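Local coordinates for protein coronin (Toxoplasma gondii, PDB 4OZU) that is an actin-binding protein that probably attaches to actin filaments and contributes to host-cell invasion and egress by the parasite, represented here by its WD40 domain, at residues 14-19 and 350-355; 328-333 and 361-366. One frame throughout, in Å; residues are numbered along the deposited sequence.

Contact 1: 14-19 and 350-355; sequences NLYAEA and IVPRKN
The closure of a beta-propeller into a ring is the setting here: strand 16-25, from the start of the chain, pairs antiparallel with strand 343-350, from near its end, and Y16 and I350 form a hydrogen-bonded pair where that pairing runs out. Two backbone bonds lock the pair, Y16 N to I350 O at 2.9 Å and I350 N to Y16 O at 3.0 Å. The I350 oxygen is approached a second time, by the CA of L15 at 3.4 Å, a weaker C-H contact.

Both side chains of the pair lie on the same face of the sheet and meet as a CH-pi contact. I350 CB stands 4.1 Å from the centroid of the Y16 ring, over one face and shifted toward the rim, while its CG2 reaches the phenol oxygen. Y16 CG sits between the backbone N and the carbonyl carbon (chi1 69°), which brings the ring over I350 CB. P352 CB then meets the ring at its edge, 3.9 Å from Y16 CE1. Sharing one sheet between the two ends of a chain in this way is the velcro closure known from WD40 propellers, with 330 residues between the segments. L15, one residue before the bridge, lays its CD1 against I350 C at 3.4 Å and also touches V351 CG2; M281 and Y283 of the strand 281-286 also touch L15. At the outer end, N14 CB rests 3.7 Å from P352 CG.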
ATOM      1  N   ASN A  14      20.514  -8.848  -7.084  1.00 29.98           N
ATOM      2  CA  ASN A  14      19.995 -10.193  -6.884  1.00 35.47           C
ATOM      3  C   ASN A  14      18.989 -10.204  -5.753  1.00 30.03           C
ATOM      4  O   ASN A  14      19.276  -9.745  -4.652  1.00 28.85           O
ATOM      5  CB  ASN A  14      21.129 -11.169  -6.573  1.00 43.89           C
ATOM      6  CG  ASN A  14      22.245 -11.108  -7.591  1.00 65.01           C
ATOM      7  OD1 ASN A  14      23.332 -10.602  -7.309  1.00 51.93           O
ATOM      8  ND2 ASN A  14      21.984 -11.627  -8.783  1.00 45.24           N
ATOM      9  N   LEU A  15      17.807 -10.732  -6.037  1.00 27.46           N
ATOM     10  CA  LEU A  15      16.754 -10.844  -5.044  1.00 27.95           C
ATOM     11  C   LEU A  15      15.837 -11.957  -5.487  1.00 31.60           C
ATOM     12  O   LEU A  15      15.250 -11.875  -6.561  1.00 29.36           O
ATOM     13  CB  LEU A  15      15.989  -9.531  -4.907  1.00 22.91           C
ATOM     14  CG  LEU A  15      15.024  -9.424  -3.733  1.00 24.42           C
ATOM     15  CD1 LEU A  15      15.787  -9.249  -2.438  1.00 27.89           C
ATOM     16  CD2 LEU A  15      14.051  -8.269  -3.945  1.00 26.47           C
ATOM     17  N   TYR A  16      15.726 -13.011  -4.686  1.00 27.23           N
ATOM     18  CA  TYR A  16      14.905 -14.142  -5.086  1.00 36.33           C
ATOM     19  C   TYR A  16      13.679 -14.279  -4.200  1.00 30.97           C
ATOM     20  O   TYR A  16      13.696 -13.952  -3.012  1.00 27.98           O
ATOM     21  CB  TYR A  16      15.730 -15.439  -5.090  1.00 30.43           C
ATOM     22  CG  TYR A  16      16.167 -15.969  -3.747  1.00 27.58           C
ATOM     23  CD1 TYR A  16      17.401 -15.622  -3.209  1.00 29.41           C
ATOM     24  CD2 TYR A  16      15.373 -16.861  -3.039  1.00 36.70           C
ATOM     25  CE1 TYR A  16      17.821 -16.132  -1.991  1.00 31.07           C
ATOM     26  CE2 TYR A  16      15.783 -17.373  -1.818  1.00 46.38           C
ATOM     27  CZ  TYR A  16      17.008 -17.006  -1.301  1.00 33.58           C
ATOM     28  OH  TYR A  16      17.428 -17.510  -0.089  1.00 33.23           O
ATOM     29  N   ALA A  17      12.600 -14.730  -4.821  1.00 25.04           N
ATOM     30  CA  ALA A  17      11.342 -14.944  -4.133  1.00 25.00           C
ATOM     31  C   ALA A  17      11.288 -16.372  -3.604  1.00 27.89           C
ATOM     32  O   ALA A  17      11.549 -17.316  -4.346  1.00 30.42           O
ATOM     33  CB  ALA A  17      10.176 -14.677  -5.069  1.00 27.77           C
ATOM     34  N   GLU A  18      10.963 -16.522  -2.324  1.00 25.70           N
ATOM     35  CA  GLU A  18      10.812 -17.849  -1.723  1.00 26.76           C
ATOM     36  C   GLU A  18       9.457 -17.959  -1.029  1.00 26.53           C
ATOM     37  O   GLU A  18       9.196 -17.281  -0.035  1.00 32.07           O
ATOM     38  CB  GLU A  18      11.941 -18.126  -0.733  1.00 28.85           C
ATOM     39  CG  GLU A  18      11.846 -19.495  -0.081  1.00 31.73           C
ATOM     40  CD  GLU A  18      13.098 -19.870   0.686  1.00 54.75           C
ATOM     41  OE1 GLU A  18      13.514 -19.095   1.571  1.00 75.76           O
ATOM     42  OE2 GLU A  18      13.666 -20.943   0.398  1.00 60.08           O
ATOM     43  N   ALA A  19       8.579 -18.784  -1.587  1.00 26.09           N
ATOM     44  CA  ALA A  19       7.301 -19.069  -0.957  1.00 30.15           C
ATOM     45  C   ALA A  19       7.539 -19.919   0.288  1.00 29.28           C
ATOM     46  O   ALA A  19       8.244 -20.917   0.227  1.00 31.41           O
ATOM     47  CB  ALA A  19       6.372 -19.785  -1.928  1.00 33.13           C
ATOM     48  N   ILE A 350      14.457 -12.191  -0.766  1.00 24.34           N
ATOM     49  CA  ILE A 350      15.706 -12.399  -0.046  1.00 24.51           C
ATOM     50  C   ILE A 350      16.900 -12.095  -0.927  1.00 23.19           C
ATOM     51  O   ILE A 350      16.957 -12.522  -2.077  1.00 26.34           O
ATOM     52  CB  ILE A 350      15.796 -13.856   0.463  1.00 27.23           C
ATOM     53  CG1 ILE A 350      14.718 -14.103   1.516  1.00 25.91           C
ATOM     54  CG2 ILE A 350      17.156 -14.146   1.066  1.00 27.80           C
ATOM     55  CD1 ILE A 350      14.390 -15.545   1.726  1.00 28.10           C
ATOM     56  N   VAL A 351      17.854 -11.345  -0.392  1.00 29.96           N
ATOM     57  CA  VAL A 351      19.129 -11.150  -1.070  1.00 29.90           C
ATOM     58  C   VAL A 351      20.022 -12.354  -0.804  1.00 31.00           C
ATOM     59  O   VAL A 351      20.307 -12.655   0.352  1.00 30.60           O
ATOM     60  CB  VAL A 351      19.840  -9.876  -0.592  1.00 28.04           C
ATOM     61  CG1 VAL A 351      21.177  -9.706  -1.310  1.00 31.37           C
ATOM     62  CG2 VAL A 351      18.950  -8.662  -0.805  1.00 28.87           C
ATOM     63  N   PRO A 352      20.472 -13.047  -1.867  1.00 32.61           N
ATOM     64  CA  PRO A 352      21.337 -14.205  -1.631  1.00 34.78           C
ATOM     65  C   PRO A 352      22.709 -13.778  -1.144  1.00 32.76           C
ATOM     66  O   PRO A 352      23.351 -12.932  -1.764  1.00 38.98           O
ATOM     67  CB  PRO A 352      21.421 -14.875  -3.006  1.00 35.96           C
ATOM     68  CG  PRO A 352      21.183 -13.775  -3.973  1.00 35.67           C
ATOM     69  CD  PRO A 352      20.228 -12.827  -3.304  1.00 34.46           C
ATOM     70  N   ARG A 353      23.141 -14.366  -0.035  1.00 39.56           N
ATOM     71  CA  ARG A 353      24.443 -14.076   0.536  1.00 38.05           C
ATOM     72  C   ARG A 353      25.087 -15.379   0.973  1.00 52.06           C
ATOM     73  O   ARG A 353      24.393 -16.325   1.345  1.00 48.03           O
ATOM     74  CB  ARG A 353      24.313 -13.103   1.709  1.00 45.54           C
ATOM     75  CG  ARG A 353      23.967 -11.677   1.292  1.00 41.47           C
ATOM     76  CD  ARG A 353      25.157 -10.978   0.645  1.00 35.43           C
ATOM     77  NE  ARG A 353      24.809  -9.675   0.078  1.00 44.83           N
ATOM     78  CZ  ARG A 353      24.761  -8.535   0.762  1.00 59.03           C
ATOM     79  NH1 ARG A 353      25.025  -8.506   2.064  1.00 27.92           N
ATOM     80  NH2 ARG A 353      24.437  -7.411   0.139  1.00 37.21           N
ATOM     81  N   LYS A 354      26.414 -15.425   0.906  1.00 47.11           N
ATOM     82  CA  LYS A 354      27.166 -16.623   1.256  1.00 51.10           C
ATOM     83  C   LYS A 354      26.804 -17.093   2.662  1.00 41.80           C
ATOM     84  O   LYS A 354      26.361 -18.227   2.852  1.00 73.30           O
ATOM     85  CB  LYS A 354      28.668 -16.352   1.151  1.00 61.81           C
ATOM     86  CG  LYS A 354      29.547 -17.538   1.497  1.00 66.58           C
ATOM     87  CD  LYS A 354      31.018 -17.158   1.444  1.00 54.87           C
ATOM     88  CE  LYS A 354      31.906 -18.281   1.949  1.00 70.66           C
ATOM     89  NZ  LYS A 354      33.326 -17.850   2.064  1.00 81.16           N
ATOM     90  N   ASN A 355      26.987 -16.213   3.639  1.00 55.51           N
ATOM     91  CA  ASN A 355      26.668 -16.529   5.023  1.00 55.67           C
ATOM     92  C   ASN A 355      25.204 -16.241   5.305  1.00 54.89           C
ATOM     93  O   ASN A 355      24.838 -15.112   5.618  1.00 37.31           O
ATOM     94  CB  ASN A 355      27.561 -15.733   5.973  1.00 49.53           C
ATOM     95  CG  ASN A 355      29.034 -15.888   5.649  1.00 57.84           C
ATOM     96  OD1 ASN A 355      29.723 -14.913   5.340  1.00 75.96           O
ATOM     97  ND2 ASN A 355      29.523 -17.121   5.703  1.00 47.10           N
TER

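Contact 2: 328-333 and 361-366; sequences MRAEIG and ADLYPP
A330 meets L363 first, CB to CD1 at 4.0 Å, where the 3-10 turn ending at R329 passes into strand 331-339. L363 sends its CB toward this segment from the last position of another short 3-10 turn, 361-363, and Y364 N bonds back to A361 O to finish that turn. A330 C also lies 3.3 Å from Y364 OH, and the tyrosine ring presents its edge to the A330 backbone.

E331 supplies the polar link: Y364 OH donates to E331 O at 2.7 Å. The acceptor lies at the ring edge, in the plane of the phenol, yet the hydroxyl stands 60° out of the E331 carbonyl plane, with a C=O...O angle of 114°. With CG anti to its carbonyl carbon (chi1 -60°), Y364 directs its ring to this backbone oxygen, while L363 CB lies 3.8 Å above the plane of the Y364 ring, offset toward the rim. E331 points its CB away from 361-366, and its carboxylate is bridged to R329 and R334 and hydrogen-bonded to S348 OG.

I332 follows at the edge of the contact, its CG2 4.5 Å from Y364 OH. I332 and G333 both face F349, a classic beta bulge, so the tyrosine's bond falls on the residue just before the bulge in strand 331-339.

The segment after strand 343-350 is thus held to the blade by a short, buried phenol-to-carbonyl bond, backed by the L363-A330 packing. Because the acceptor is a backbone oxygen, the link depends on the path of the main chain at E331 and not on the glutamate's charged end.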
ATOM      1  N   MET A 328      17.714 -11.645   9.954  1.00 25.31           N
ATOM      2  CA  MET A 328      18.708 -12.712   9.969  1.00 26.99           C
ATOM      3  C   MET A 328      18.607 -13.615   8.739  1.00 33.56           C
ATOM      4  O   MET A 328      19.512 -14.403   8.470  1.00 33.29           O
ATOM      5  CB  MET A 328      18.573 -13.540  11.248  1.00 31.15           C
ATOM      6  CG  MET A 328      19.029 -12.797  12.492  1.00 37.74           C
ATOM      7  SD  MET A 328      20.705 -12.134  12.342  1.00 39.96           S
ATOM      8  CE  MET A 328      21.653 -13.635  12.103  1.00 38.34           C
ATOM      9  N   ARG A 329      17.520 -13.483   7.985  1.00 29.23           N
ATOM     10  CA  ARG A 329      17.341 -14.256   6.758  1.00 27.87           C
ATOM     11  C   ARG A 329      17.641 -13.430   5.513  1.00 27.57           C
ATOM     12  O   ARG A 329      17.463 -13.902   4.391  1.00 28.48           O
ATOM     13  CB  ARG A 329      15.913 -14.804   6.686  1.00 26.49           C
ATOM     14  CG  ARG A 329      15.632 -15.879   7.725  1.00 33.77           C
ATOM     15  CD  ARG A 329      14.422 -16.708   7.345  1.00 61.07           C
ATOM     16  NE  ARG A 329      13.213 -15.893   7.263  1.00 84.69           N
ATOM     17  CZ  ARG A 329      12.377 -15.859   6.227  1.00 74.81           C
ATOM     18  NH1 ARG A 329      12.584 -16.601   5.142  1.00 45.99           N
ATOM     19  NH2 ARG A 329      11.313 -15.070   6.283  1.00 49.20           N
ATOM     20  N   ALA A 330      18.096 -12.196   5.720  1.00 23.90           N
ATOM     21  CA  ALA A 330      18.335 -11.252   4.630  1.00 23.22           C
ATOM     22  C   ALA A 330      17.044 -11.032   3.854  1.00 23.18           C
ATOM     23  O   ALA A 330      17.059 -10.779   2.646  1.00 24.10           O
ATOM     24  CB  ALA A 330      19.444 -11.742   3.705  1.00 25.74           C
ATOM     25  N   GLU A 331      15.923 -11.128   4.561  1.00 28.23           N
ATOM     26  CA  GLU A 331      14.625 -10.798   3.986  1.00 22.21           C
ATOM     27  C   GLU A 331      14.469  -9.285   3.936  1.00 21.61           C
ATOM     28  O   GLU A 331      14.584  -8.633   4.970  1.00 24.79           O
ATOM     29  CB  GLU A 331      13.496 -11.414   4.818  1.00 20.67           C
ATOM     30  CG  GLU A 331      12.101 -11.157   4.264  1.00 25.35           C
ATOM     31  CD  GLU A 331      11.010 -11.673   5.181  1.00 29.10           C
ATOM     32  OE1 GLU A 331      10.985 -11.267   6.369  1.00 25.05           O
ATOM     33  OE2 GLU A 331      10.178 -12.484   4.715  1.00 26.33           O
ATOM     34  N   ILE A 332      14.197  -8.720   2.759  1.00 24.68           N
ATOM     35  CA  ILE A 332      14.000  -7.271   2.667  1.00 23.99           C
ATOM     36  C   ILE A 332      12.530  -6.899   2.462  1.00 22.99           C
ATOM     37  O   ILE A 332      12.122  -5.773   2.744  1.00 23.00           O
ATOM     38  CB  ILE A 332      14.853  -6.643   1.543  1.00 31.26           C
ATOM     39  CG1 ILE A 332      14.389  -7.091   0.162  1.00 47.46           C
ATOM     40  CG2 ILE A 332      16.333  -6.979   1.754  1.00 32.24           C
ATOM     41  CD1 ILE A 332      14.993  -6.272  -0.951  1.00 71.60           C
ATOM     42  N   GLY A 333      11.738  -7.846   1.974  1.00 20.10           N
ATOM     43  CA  GLY A 333      10.309  -7.641   1.831  1.00 21.82           C
ATOM     44  C   GLY A 333       9.565  -8.955   1.908  1.00 23.49           C
ATOM     45  O   GLY A 333      10.162 -10.029   1.746  1.00 22.07           O
ATOM     46  N   ALA A 361      24.349  -6.289   7.480  1.00 29.15           N
ATOM     47  CA  ALA A 361      24.054  -4.923   7.893  1.00 27.13           C
ATOM     48  C   ALA A 361      23.805  -4.000   6.708  1.00 27.92           C
ATOM     49  O   ALA A 361      22.993  -3.085   6.791  1.00 27.08           O
ATOM     50  CB  ALA A 361      25.195  -4.376   8.740  1.00 28.56           C
ATOM     51  N   ASP A 362      24.501  -4.246   5.604  1.00 28.42           N
ATOM     52  CA  ASP A 362      24.456  -3.329   4.474  1.00 29.35           C
ATOM     53  C   ASP A 362      23.096  -3.323   3.782  1.00 27.60           C
ATOM     54  O   ASP A 362      22.832  -2.461   2.945  1.00 30.24           O
ATOM     55  CB  ASP A 362      25.544  -3.682   3.458  1.00 35.57           C
ATOM     56  CG  ASP A 362      25.321  -5.034   2.811  1.00 43.09           C
ATOM     57  OD1 ASP A 362      25.081  -6.017   3.543  1.00 36.88           O
ATOM     58  OD2 ASP A 362      25.379  -5.111   1.566  1.00 51.07           O
ATOM     59  N   LEU A 363      22.234  -4.279   4.120  1.00 27.10           N
ATOM     60  CA  LEU A 363      20.933  -4.382   3.459  1.00 25.51           C
ATOM     61  C   LEU A 363      19.832  -3.598   4.169  1.00 24.46           C
ATOM     62  O   LEU A 363      18.715  -3.500   3.660  1.00 20.95           O
ATOM     63  CB  LEU A 363      20.515  -5.847   3.345  1.00 23.05           C
ATOM     64  CG  LEU A 363      21.362  -6.727   2.424  1.00 24.16           C
ATOM     65  CD1 LEU A 363      20.864  -8.149   2.509  1.00 25.90           C
ATOM     66  CD2 LEU A 363      21.336  -6.233   0.978  1.00 25.07           C
ATOM     67  N   TYR A 364      20.145  -3.034   5.332  1.00 23.23           N
ATOM     68  CA  TYR A 364      19.127  -2.419   6.177  1.00 20.77           C
ATOM     69  C   TYR A 364      19.465  -0.992   6.590  1.00 22.04           C
ATOM     70  O   TYR A 364      19.964  -0.753   7.694  1.00 21.43           O
ATOM     71  CB  TYR A 364      18.898  -3.288   7.412  1.00 38.77           C
ATOM     72  CG  TYR A 364      18.425  -4.663   7.029  1.00 23.51           C
ATOM     73  CD1 TYR A 364      17.110  -4.879   6.639  1.00 21.70           C
ATOM     74  CD2 TYR A 364      19.295  -5.736   7.009  1.00 25.96           C
ATOM     75  CE1 TYR A 364      16.676  -6.134   6.265  1.00 23.16           C
ATOM     76  CE2 TYR A 364      18.869  -6.991   6.637  1.00 24.02           C
ATOM     77  CZ  TYR A 364      17.560  -7.185   6.265  1.00 23.76           C
ATOM     78  OH  TYR A 364      17.143  -8.441   5.894  1.00 25.71           O
ATOM     79  N   PRO A 365      19.182  -0.028   5.700  1.00 20.05           N
ATOM     80  CA  PRO A 365      19.257   1.380   6.095  1.00 20.07           C
ATOM     81  C   PRO A 365      18.182   1.704   7.124  1.00 22.24           C
ATOM     82  O   PRO A 365      17.278   0.893   7.332  1.00 21.04           O
ATOM     83  CB  PRO A 365      19.010   2.137   4.788  1.00 22.79           C
ATOM     84  CG  PRO A 365      19.194   1.126   3.690  1.00 22.44           C
ATOM     85  CD  PRO A 365      18.819  -0.191   4.283  1.00 19.83           C
ATOM     86  N   PRO A 366      18.268   2.883   7.752  1.00 25.61           N
ATOM     87  CA  PRO A 366      17.247   3.305   8.717  1.00 25.71           C
ATOM     88  C   PRO A 366      15.845   3.235   8.111  1.00 23.94           C
ATOM     89  O   PRO A 366      15.577   3.846   7.076  1.00 22.88           O
ATOM     90  CB  PRO A 366      17.650   4.741   9.046  1.00 24.25           C
ATOM     91  CG  PRO A 366      19.123   4.791   8.761  1.00 25.73           C
ATOM     92  CD  PRO A 366      19.323   3.897   7.583  1.00 27.01           C
TER

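Contact 1 and contact 2 involve the same blade, their centres about 11 Å apart. Because strand 343-350 lies between 16-25 and 331-339, its end reaches both: 350-355 pairs with 14-19 on one side and, on the other, V351 N lies 3.2 Å from A330 O, a probable hydrogen bond. Past the strand, R353 NH2 makes a 2.9 Å salt bridge to D362 OD2, tying contact 1 to the 3-10 turn of contact 2. Apolar packing continues the join, with L15 CD1 3.4 Å from I332 CD1. Ring closure and the fastening of the following loop are therefore adjoining parts of one blade.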